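Local coordinates for NALP (Neisseria meningitidis, PDB 1UYN), which forms the outer-membrane beta-barrel translocator, the hydrophilic pore that carries the secreted protease domain of this autotransporter to the bacterial cell surface, at residues 17-22 with 239-244; 98-103 with 136-141; 132-137 with 148-153. One frame throughout, in Å; residues are numbered along the deposited sequence.

Contact 1 (17-22 with 239-244)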
loop_
_atom_site.group_PDB
_atom_site.type_symbol
_atom_site.label_atom_id
_atom_site.label_comp_id
_atom_site.label_asym_id
_atom_site.label_seq_id
_atom_site.Cartn_x
_atom_site.Cartn_y
_atom_site.Cartn_z
ATOM N N SER A 17 4.170 14.634 0.021
ATOM C CA SER A 17 4.261 13.686 1.142
ATOM C C SER A 17 2.944 12.963 1.318
ATOM O O SER A 17 2.907 11.731 1.393
ATOM C CB SER A 17 4.658 14.365 2.427
ATOM O OG SER A 17 3.915 15.551 2.638
ATOM N N THR A 18 1.837 13.698 1.307
ATOM C CA THR A 18 0.530 13.032 1.325
ATOM C C THR A 18 0.385 12.028 0.196
ATOM O O THR A 18 -0.011 10.896 0.421
ATOM C CB THR A 18 -0.601 14.022 1.228
ATOM O OG1 THR A 18 -0.483 14.987 2.275
ATOM C CG2 THR A 18 -1.910 13.315 1.495
ATOM N N ALA A 19 0.701 12.448 -1.016
ATOM C CA ALA A 19 0.712 11.541 -2.180
ATOM C C ALA A 19 1.578 10.285 -1.944
ATOM O O ALA A 19 1.173 9.171 -2.304
ATOM C CB ALA A 19 1.233 12.281 -3.400
ATOM N N ALA A 20 2.774 10.482 -1.371
ATOM C CA ALA A 20 3.683 9.372 -1.067
ATOM C C ALA A 20 3.082 8.388 -0.076
ATOM O O ALA A 20 3.299 7.200 -0.195
ATOM C CB ALA A 20 5.009 9.889 -0.535
ATOM N N HIS A 21 2.314 8.896 0.883
ATOM C CA HIS A 21 1.641 8.053 1.869
ATOM C C HIS A 21 0.504 7.217 1.244
ATOM O O HIS A 21 0.451 5.993 1.432
ATOM C CB HIS A 21 1.078 8.881 3.023
ATOM C CG HIS A 21 0.234 8.083 3.957
ATOM N ND1 HIS A 21 0.751 7.099 4.763
ATOM C CD2 HIS A 21 -1.099 8.067 4.161
ATOM C CE1 HIS A 21 -0.222 6.543 5.459
ATOM N NE2 HIS A 21 -1.358 7.113 5.113
ATOM N N ALA A 22 -0.403 7.880 0.528
ATOM C CA ALA A 22 -1.463 7.182 -0.230
ATOM C C ALA A 22 -0.955 6.051 -1.123
ATOM O O ALA A 22 -1.618 5.020 -1.310
ATOM C CB ALA A 22 -2.260 8.177 -1.096
ATOM N N ARG A 239 -5.887 13.000 -8.748
ATOM C CA ARG A 239 -5.333 12.744 -7.435
ATOM C C ARG A 239 -4.471 13.928 -7.140
ATOM O O ARG A 239 -3.279 13.899 -7.335
ATOM C CB ARG A 239 -4.531 11.460 -7.401
ATOM C CG ARG A 239 -4.160 11.027 -5.997
ATOM C CD ARG A 239 -3.177 9.895 -5.944
ATOM N NE ARG A 239 -3.736 8.577 -6.297
ATOM C CZ ARG A 239 -4.440 7.788 -5.464
ATOM N NH1 ARG A 239 -4.735 8.182 -4.218
ATOM N NH2 ARG A 239 -4.864 6.613 -5.889
ATOM N N ASP A 240 -5.130 14.991 -6.707
ATOM C CA ASP A 240 -4.501 16.250 -6.329
ATOM C C ASP A 240 -4.549 16.384 -4.812
ATOM O O ASP A 240 -5.649 16.396 -4.212
ATOM C CB ASP A 240 -5.310 17.388 -6.949
ATOM C CG ASP A 240 -4.499 18.634 -7.226
ATOM O OD1 ASP A 240 -3.391 18.822 -6.646
ATOM O OD2 ASP A 240 -4.968 19.494 -8.026
ATOM N N TYR A 241 -3.375 16.466 -4.204
ATOM C CA TYR A 241 -3.279 16.723 -2.788
ATOM C C TYR A 241 -2.667 18.082 -2.514
ATOM O O TYR A 241 -2.231 18.358 -1.418
ATOM C CB TYR A 241 -2.506 15.610 -2.121
ATOM C CG TYR A 241 -3.182 14.264 -2.234
ATOM C CD1 TYR A 241 -4.574 14.148 -2.138
ATOM C CD2 TYR A 241 -2.426 13.113 -2.408
ATOM C CE1 TYR A 241 -5.208 12.929 -2.259
ATOM C CE2 TYR A 241 -3.040 11.851 -2.520
ATOM C CZ TYR A 241 -4.446 11.768 -2.455
ATOM O OH TYR A 241 -5.082 10.554 -2.566
ATOM N N THR A 242 -2.691 18.955 -3.499
ATOM C CA THR A 242 -2.259 20.321 -3.309
ATOM C C THR A 242 -3.275 21.066 -2.464
ATOM O O THR A 242 -4.436 21.159 -2.836
ATOM C CB THR A 242 -2.068 20.992 -4.662
ATOM O OG1 THR A 242 -0.916 20.410 -5.295
ATOM C CG2 THR A 242 -1.718 22.437 -4.502
ATOM N N VAL A 243 -2.827 21.573 -1.318
ATOM C CA VAL A 243 -3.702 22.290 -0.404
ATOM C C VAL A 243 -3.749 23.761 -0.756
ATOM O O VAL A 243 -2.745 24.339 -1.152
ATOM C CB VAL A 243 -3.292 22.123 1.088
ATOM C CG1 VAL A 243 -3.131 20.668 1.437
ATOM C CG2 VAL A 243 -2.049 22.845 1.395
ATOM N N THR A 244 -4.956 24.310 -0.653
ATOM C CA THR A 244 -5.227 25.742 -0.649
ATOM C C THR A 244 -4.771 26.329 0.670
ATOM O O THR A 244 -5.227 25.885 1.715
ATOM C CB THR A 244 -6.741 25.966 -0.687
ATOM O OG1 THR A 244 -7.278 25.424 -1.885
ATOM C CG2 THR A 244 -7.082 27.469 -0.703
HETATM O O HOH W 1 -1.029 17.542 1.412
#
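A buried, mostly apolar helix-to-loop contact joins Thr-18, Ala-19 and Ala-22 of the helix running inside the barrel to Arg-239 and Tyr-241 of the loop that follows strand 224-235. Tyr-241 does most of the work, and Ala-19 is the helix residue nearest it by backbone. Thr-18 sets its methyl group over one face of the phenol ring: CG2 lies 4.3 Å from the ring centroid and 25° off the normal, a CH-pi contact. With CG2 anti to the backbone N, that methyl is the branch turned to the ring. Ala-19 meets the same ring differently, its CA lying in plane at the edge, while its CB comes within 3.9 Å of Tyr-241 CD2. Farther along the helix, the methyl of Ala-22 approaches both Tyr-241 CE2 and Arg-239 NH1, each at 4.0 Å. The phenol oxygen is held from its own side: Arg-239 NH1 donates to Tyr-241 OH at 2.9 Å, with the oxygen close to the guanidinium plane. The arginine chain bends at chi3 (-74°), and its other nitrogens make salt bridges with Asp-235 and Asp-182, which should help keep the charged group in place. At the opposite end of the tyrosine, a water donates to Thr-18 OG1 at 2.8 Å and to Tyr-241 O at 3.2 Å; OG1 also bonds with Gln-186 and with Tyr-14 O. The loop is thus folded inward onto the pore helix, with Leu-184 of strand 172-192 touching both Thr-18 and Tyr-241, and strand 199-219 meeting Tyr-241 through Glu-205.

Contact 2 (98-103 with 136-141)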
loop_
_atom_site.group_PDB
_atom_site.type_symbol
_atom_site.label_atom_id
_atom_site.label_comp_id
_atom_site.label_asym_id
_atom_site.label_seq_id
_atom_site.Cartn_x
_atom_site.Cartn_y
_atom_site.Cartn_z
ATOM N N ASN A 98 14.016 18.981 -3.062
ATOM C CA ASN A 98 14.850 20.142 -2.880
ATOM C C ASN A 98 14.164 20.926 -1.750
ATOM O O ASN A 98 12.922 21.106 -1.748
ATOM C CB ASN A 98 14.985 20.988 -4.167
ATOM C CG ASN A 98 15.805 22.297 -3.941
ATOM O OD1 ASN A 98 17.012 22.248 -3.595
ATOM N ND2 ASN A 98 15.147 23.469 -4.122
ATOM N N SER A 99 14.956 21.327 -0.756
ATOM C CA SER A 99 14.519 22.351 0.181
ATOM C C SER A 99 13.727 21.880 1.394
ATOM O O SER A 99 13.380 22.710 2.250
ATOM C CB SER A 99 13.677 23.423 -0.558
ATOM O OG SER A 99 14.510 24.451 -1.053
ATOM N N ALA A 100 13.422 20.586 1.478
ATOM C CA ALA A 100 12.360 20.124 2.375
ATOM C C ALA A 100 12.262 18.620 2.459
ATOM O O ALA A 100 12.395 17.916 1.460
ATOM C CB ALA A 100 10.996 20.659 1.905
ATOM N N ASN A 101 11.962 18.125 3.647
ATOM C CA ASN A 101 11.598 16.748 3.775
ATOM C C ASN A 101 10.521 16.531 4.827
ATOM O O ASN A 101 10.141 17.459 5.502
ATOM C CB ASN A 101 12.838 15.921 4.014
ATOM C CG ASN A 101 13.512 16.276 5.258
ATOM O OD1 ASN A 101 14.723 16.450 5.269
ATOM N ND2 ASN A 101 12.749 16.388 6.338
ATOM N N ALA A 102 10.033 15.300 4.924
ATOM C CA ALA A 102 8.775 14.998 5.566
ATOM C C ALA A 102 8.821 13.624 6.154
ATOM O O ALA A 102 9.257 12.719 5.503
ATOM C CB ALA A 102 7.692 15.048 4.559
ATOM N N LYS A 103 8.352 13.440 7.365
ATOM C CA LYS A 103 8.151 12.092 7.855
ATOM C C LYS A 103 6.678 11.876 8.220
ATOM O O LYS A 103 6.069 12.675 8.940
ATOM C CB LYS A 103 9.113 11.769 9.012
ATOM C CG LYS A 103 8.596 12.093 10.425
ATOM C CD LYS A 103 9.631 11.791 11.574
ATOM C CE LYS A 103 8.972 11.669 13.023
ATOM N NZ LYS A 103 8.314 12.897 13.568
ATOM N N ILE A 136 6.735 18.081 8.451
ATOM C CA ILE A 136 7.493 18.669 7.382
ATOM C C ILE A 136 8.479 19.582 8.010
ATOM O O ILE A 136 8.135 20.256 8.924
ATOM C CB ILE A 136 6.546 19.456 6.490
ATOM C CG1 ILE A 136 5.924 18.548 5.411
ATOM C CG2 ILE A 136 7.275 20.573 5.827
ATOM C CD1 ILE A 136 5.154 17.338 5.913
ATOM N N SER A 137 9.724 19.566 7.562
ATOM C CA SER A 137 10.566 20.744 7.698
ATOM C C SER A 137 11.053 21.175 6.328
ATOM O O SER A 137 11.390 20.345 5.500
ATOM C CB SER A 137 11.734 20.532 8.643
ATOM O OG SER A 137 12.137 19.211 8.592
ATOM N N ARG A 138 11.028 22.485 6.090
ATOM C CA ARG A 138 11.500 23.053 4.838
ATOM C C ARG A 138 12.409 24.240 5.055
ATOM O O ARG A 138 12.011 25.233 5.665
ATOM C CB ARG A 138 10.366 23.516 3.891
ATOM C CG ARG A 138 8.976 23.536 4.393
ATOM C CD ARG A 138 8.032 24.176 3.386
ATOM N NE ARG A 138 7.532 25.440 3.916
ATOM C CZ ARG A 138 7.544 26.601 3.290
ATOM N NH1 ARG A 138 8.041 26.719 2.072
ATOM N NH2 ARG A 138 7.043 27.665 3.893
ATOM N N SER A 139 13.623 24.121 4.525
ATOM C CA SER A 139 14.519 25.244 4.391
ATOM C C SER A 139 13.766 26.349 3.690
ATOM O O SER A 139 13.196 26.162 2.615
ATOM C CB SER A 139 15.779 24.869 3.601
ATOM O OG SER A 139 15.482 24.701 2.225
ATOM N N THR A 140 13.732 27.488 4.351
ATOM C CA THR A 140 13.048 28.647 3.863
ATOM C C THR A 140 14.050 29.770 3.625
ATOM O O THR A 140 13.691 30.782 3.046
ATOM C CB THR A 140 11.981 29.041 4.894
ATOM O OG1 THR A 140 11.170 30.110 4.382
ATOM C CG2 THR A 140 12.606 29.616 6.169
ATOM N N GLY A 141 15.304 29.584 4.055
ATOM C CA GLY A 141 16.322 30.637 4.007
ATOM C C GLY A 141 17.733 30.175 4.379
ATOM O O GLY A 141 18.105 29.037 4.109
#
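Ala-102 and Ile-136, facing each other as a non-hydrogen-bonded antiparallel pair, make the tightly packed end of this contact: the alanine methyl CB sits 3.7 Å from Ile-136 CD1. Setting CG1 anti to the carbonyl carbon (chi1 -87°) brings that arm of the isoleucine alongside the alanine. Next along the hairpin, Asn-101 and Ser-137 form the hydrogen-bonded pair. Asn-101 N reaches Ser-137 O at 2.9 Å and Ser-137 N reaches Asn-101 O at 3.0 Å, both nearly along the C=O axis. Ala-100 and Arg-138 follow, with their CB atoms side by side on the same face as Ala-102 and Ile-136; from there the arginine chain leads away to a salt bridge with Glu-191.

The other face is looser. There the side chains of Asn-101 and Ser-137 stand near each other, ND2 and OG 3.7 Å apart, and the asparagine is exposed to solvent. Pairing also slackens at the open end of the hairpin, just before strand 100-117 begins: Ser-139 N is only weakly bonded to Ser-99 O, at an angle of 116°. The firmer bond comes from the Ser-139 hydroxyl, whose OG donates to Ser-99 O at 2.9 Å from 31° out of the carbonyl plane. Ser-99 OG in turn gives a weak bond of 3.4 Å to Ser-139 OG.

On the face of the two alanines the start of helix 12-34 covers the hairpin, Val-13 touching Ala-100 and Ile-136, while strand 82-97 flanks one edge and Ala-146 of strand 145-163 bonds the backbone of Arg-138.

Contact 3 (132-137 with 148-153)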
loop_
_atom_site.group_PDB
_atom_site.type_symbol
_atom_site.label_atom_id
_atom_site.label_comp_id
_atom_site.label_asym_id
_atom_site.label_seq_id
_atom_site.Cartn_x
_atom_site.Cartn_y
_atom_site.Cartn_z
ATOM N N TYR A 132 -2.923 9.439 9.549
ATOM C CA TYR A 132 -1.536 9.747 9.264
ATOM C C TYR A 132 -1.138 11.088 9.855
ATOM O O TYR A 132 -1.971 11.932 10.108
ATOM C CB TYR A 132 -1.223 9.616 7.758
ATOM C CG TYR A 132 -1.815 10.669 6.873
ATOM C CD1 TYR A 132 -1.171 11.867 6.674
ATOM C CD2 TYR A 132 -3.014 10.458 6.215
ATOM C CE1 TYR A 132 -1.694 12.828 5.872
ATOM C CE2 TYR A 132 -3.559 11.431 5.413
ATOM C CZ TYR A 132 -2.886 12.622 5.239
ATOM O OH TYR A 132 -3.408 13.626 4.423
ATOM N N LYS A 133 0.140 11.222 10.139
ATOM C CA LYS A 133 0.702 12.470 10.581
ATOM C C LYS A 133 1.938 12.754 9.745
ATOM O O LYS A 133 2.842 11.959 9.710
ATOM C CB LYS A 133 1.075 12.408 12.068
ATOM C CG LYS A 133 1.419 13.795 12.634
ATOM C CD LYS A 133 1.539 13.827 14.173
ATOM C CE LYS A 133 3.013 14.076 14.644
ATOM N NZ LYS A 133 3.186 15.336 15.481
ATOM N N ASN A 134 1.965 13.903 9.093
ATOM C CA ASN A 134 3.111 14.331 8.292
ATOM C C ASN A 134 3.806 15.442 9.035
ATOM O O ASN A 134 3.189 16.444 9.402
ATOM C CB ASN A 134 2.643 14.871 6.917
ATOM C CG ASN A 134 2.115 13.782 6.000
ATOM O OD1 ASN A 134 2.264 12.584 6.269
ATOM N ND2 ASN A 134 1.461 14.192 4.930
ATOM N N SER A 135 5.090 15.252 9.284
ATOM C CA SER A 135 5.937 16.296 9.842
ATOM C C SER A 135 6.805 16.800 8.732
ATOM O O SER A 135 7.473 16.046 8.112
ATOM C CB SER A 135 6.796 15.744 10.933
ATOM O OG SER A 135 5.998 15.599 12.060
ATOM N N ILE A 136 6.735 18.081 8.451
ATOM C CA ILE A 136 7.493 18.669 7.382
ATOM C C ILE A 136 8.479 19.582 8.010
ATOM O O ILE A 136 8.135 20.256 8.924
ATOM C CB ILE A 136 6.546 19.456 6.490
ATOM C CG1 ILE A 136 5.924 18.548 5.411
ATOM C CG2 ILE A 136 7.275 20.573 5.827
ATOM C CD1 ILE A 136 5.154 17.338 5.913
ATOM N N SER A 137 9.724 19.566 7.562
ATOM C CA SER A 137 10.566 20.744 7.698
ATOM C C SER A 137 11.053 21.175 6.328
ATOM O O SER A 137 11.390 20.345 5.500
ATOM C CB SER A 137 11.734 20.532 8.643
ATOM O OG SER A 137 12.137 19.211 8.592
ATOM N N GLY A 148 6.093 21.974 10.178
ATOM C CA GLY A 148 4.663 21.871 9.964
ATOM C C GLY A 148 4.124 20.487 10.170
ATOM O O GLY A 148 4.741 19.496 9.822
ATOM N N SER A 149 2.949 20.411 10.755
ATOM C CA SER A 149 2.429 19.124 11.194
ATOM C C SER A 149 0.982 19.006 10.772
ATOM O O SER A 149 0.153 19.891 11.026
ATOM C CB SER A 149 2.600 18.966 12.726
ATOM O OG SER A 149 2.886 17.600 13.043
ATOM N N VAL A 150 0.667 17.929 10.084
ATOM C CA VAL A 150 -0.708 17.788 9.571
ATOM C C VAL A 150 -1.184 16.378 9.737
ATOM O O VAL A 150 -0.413 15.440 9.572
ATOM C CB VAL A 150 -0.864 18.267 8.086
ATOM C CG1 VAL A 150 -0.018 17.474 7.180
ATOM C CG2 VAL A 150 -2.314 18.200 7.632
ATOM N N ASN A 151 -2.449 16.252 10.091
ATOM C CA ASN A 151 -3.067 14.979 10.223
ATOM C C ASN A 151 -4.019 14.766 9.119
ATOM O O ASN A 151 -4.589 15.692 8.612
ATOM C CB ASN A 151 -3.781 14.840 11.559
ATOM C CG ASN A 151 -2.888 15.183 12.730
ATOM O OD1 ASN A 151 -3.229 16.072 13.529
ATOM N ND2 ASN A 151 -1.754 14.502 12.849
ATOM N N GLY A 152 -4.179 13.518 8.735
ATOM C CA GLY A 152 -5.227 13.150 7.818
ATOM C C GLY A 152 -5.788 11.765 8.118
ATOM O O GLY A 152 -5.389 11.080 9.038
ATOM N N THR A 153 -6.786 11.415 7.328
ATOM C CA THR A 153 -7.417 10.122 7.318
ATOM C C THR A 153 -7.426 9.696 5.896
ATOM O O THR A 153 -7.666 10.501 5.003
ATOM C CB THR A 153 -8.820 10.246 7.782
ATOM O OG1 THR A 153 -8.801 10.872 9.060
ATOM C CG2 THR A 153 -9.414 8.870 8.085
HETATM O O HOH W 2 5.286 16.652 14.381
#
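Gly-148 meets Ile-136 through a pair of backbone hydrogen bonds, Ile-136 N to Gly-148 O at 2.8 Å and Gly-148 N back to Ile-136 O. The same glycine oxygen also receives the CA-H of Ser-135. Ser-149 faces Ser-135 across a non-hydrogen-bonded pair, and what links them is water: one molecule lies 2.9 Å from Ser-149 OG and 2.6 Å from Ser-135 OG, and it accepts from Lys-133 NZ at 2.7 Å. The lysine can get there because its chain bends at chi3 (112°) and chi4, which carries NZ toward Ser-149 and the water.

Val-150 turns to the other face, the one that looks into the barrel. Its N and O are hydrogen-bonded to Asn-134, and its CG1 packs 3.7 Å from Asn-134 CB; the amide oxygen of that asparagine is taken up by Thr-104 OG1. These bonds are the regular pairing of neighbouring strands of the 12-stranded antiparallel barrel, in which strands 121-139 and 145-163 form one hairpin.

Asn-151 is back on the face of the lysine. It lies side by side with Lys-133, pointing the same way, its ND2 next to the aliphatic part of the lysine chain at CB and CG. Gly-152 is covered by Tyr-132. With chi1 at 71°, CG sits between the backbone N and the carbonyl carbon, which lays the ring over the neighbouring strand at Gly-152; Gly-152 CA lies over one face, 3.7 Å from the centroid and 24° off the normal. This glycine-aromatic pairing resembles the mortise-tenon joints described in autotransporter barrels. The phenol OH goes on to bond with Gln-186. Thr-153 brings its backbone N obliquely to the ring, 3.8 Å from Tyr-132 CE2.

How the contacts relate
All three contacts lie on the same side of the chain's centre. Contacts 2 and 3 use the two edges of strand 121-139, share Ile-136 and Ser-137, and are centred about 13 Å apart; a probable hydrogen bond, Ser-135 N to Lys-103 O at 2.8 Å, continues the pairing of contact 2 beside contact 3. Contact 1 joins the pore helix to a loop; the same helix turn touches this sheet, Thr-18 meeting Tyr-132. Contacts 1 and 3 are centred about 11 Å apart, and Gln-186 bonds with both Thr-18 and Tyr-132. Contact 2 is met through Ser-17, whose CB lies 3.8 Å from Ala-102 CB. The bound detergent is remote, about 13 Å from the Lys-133 side chain.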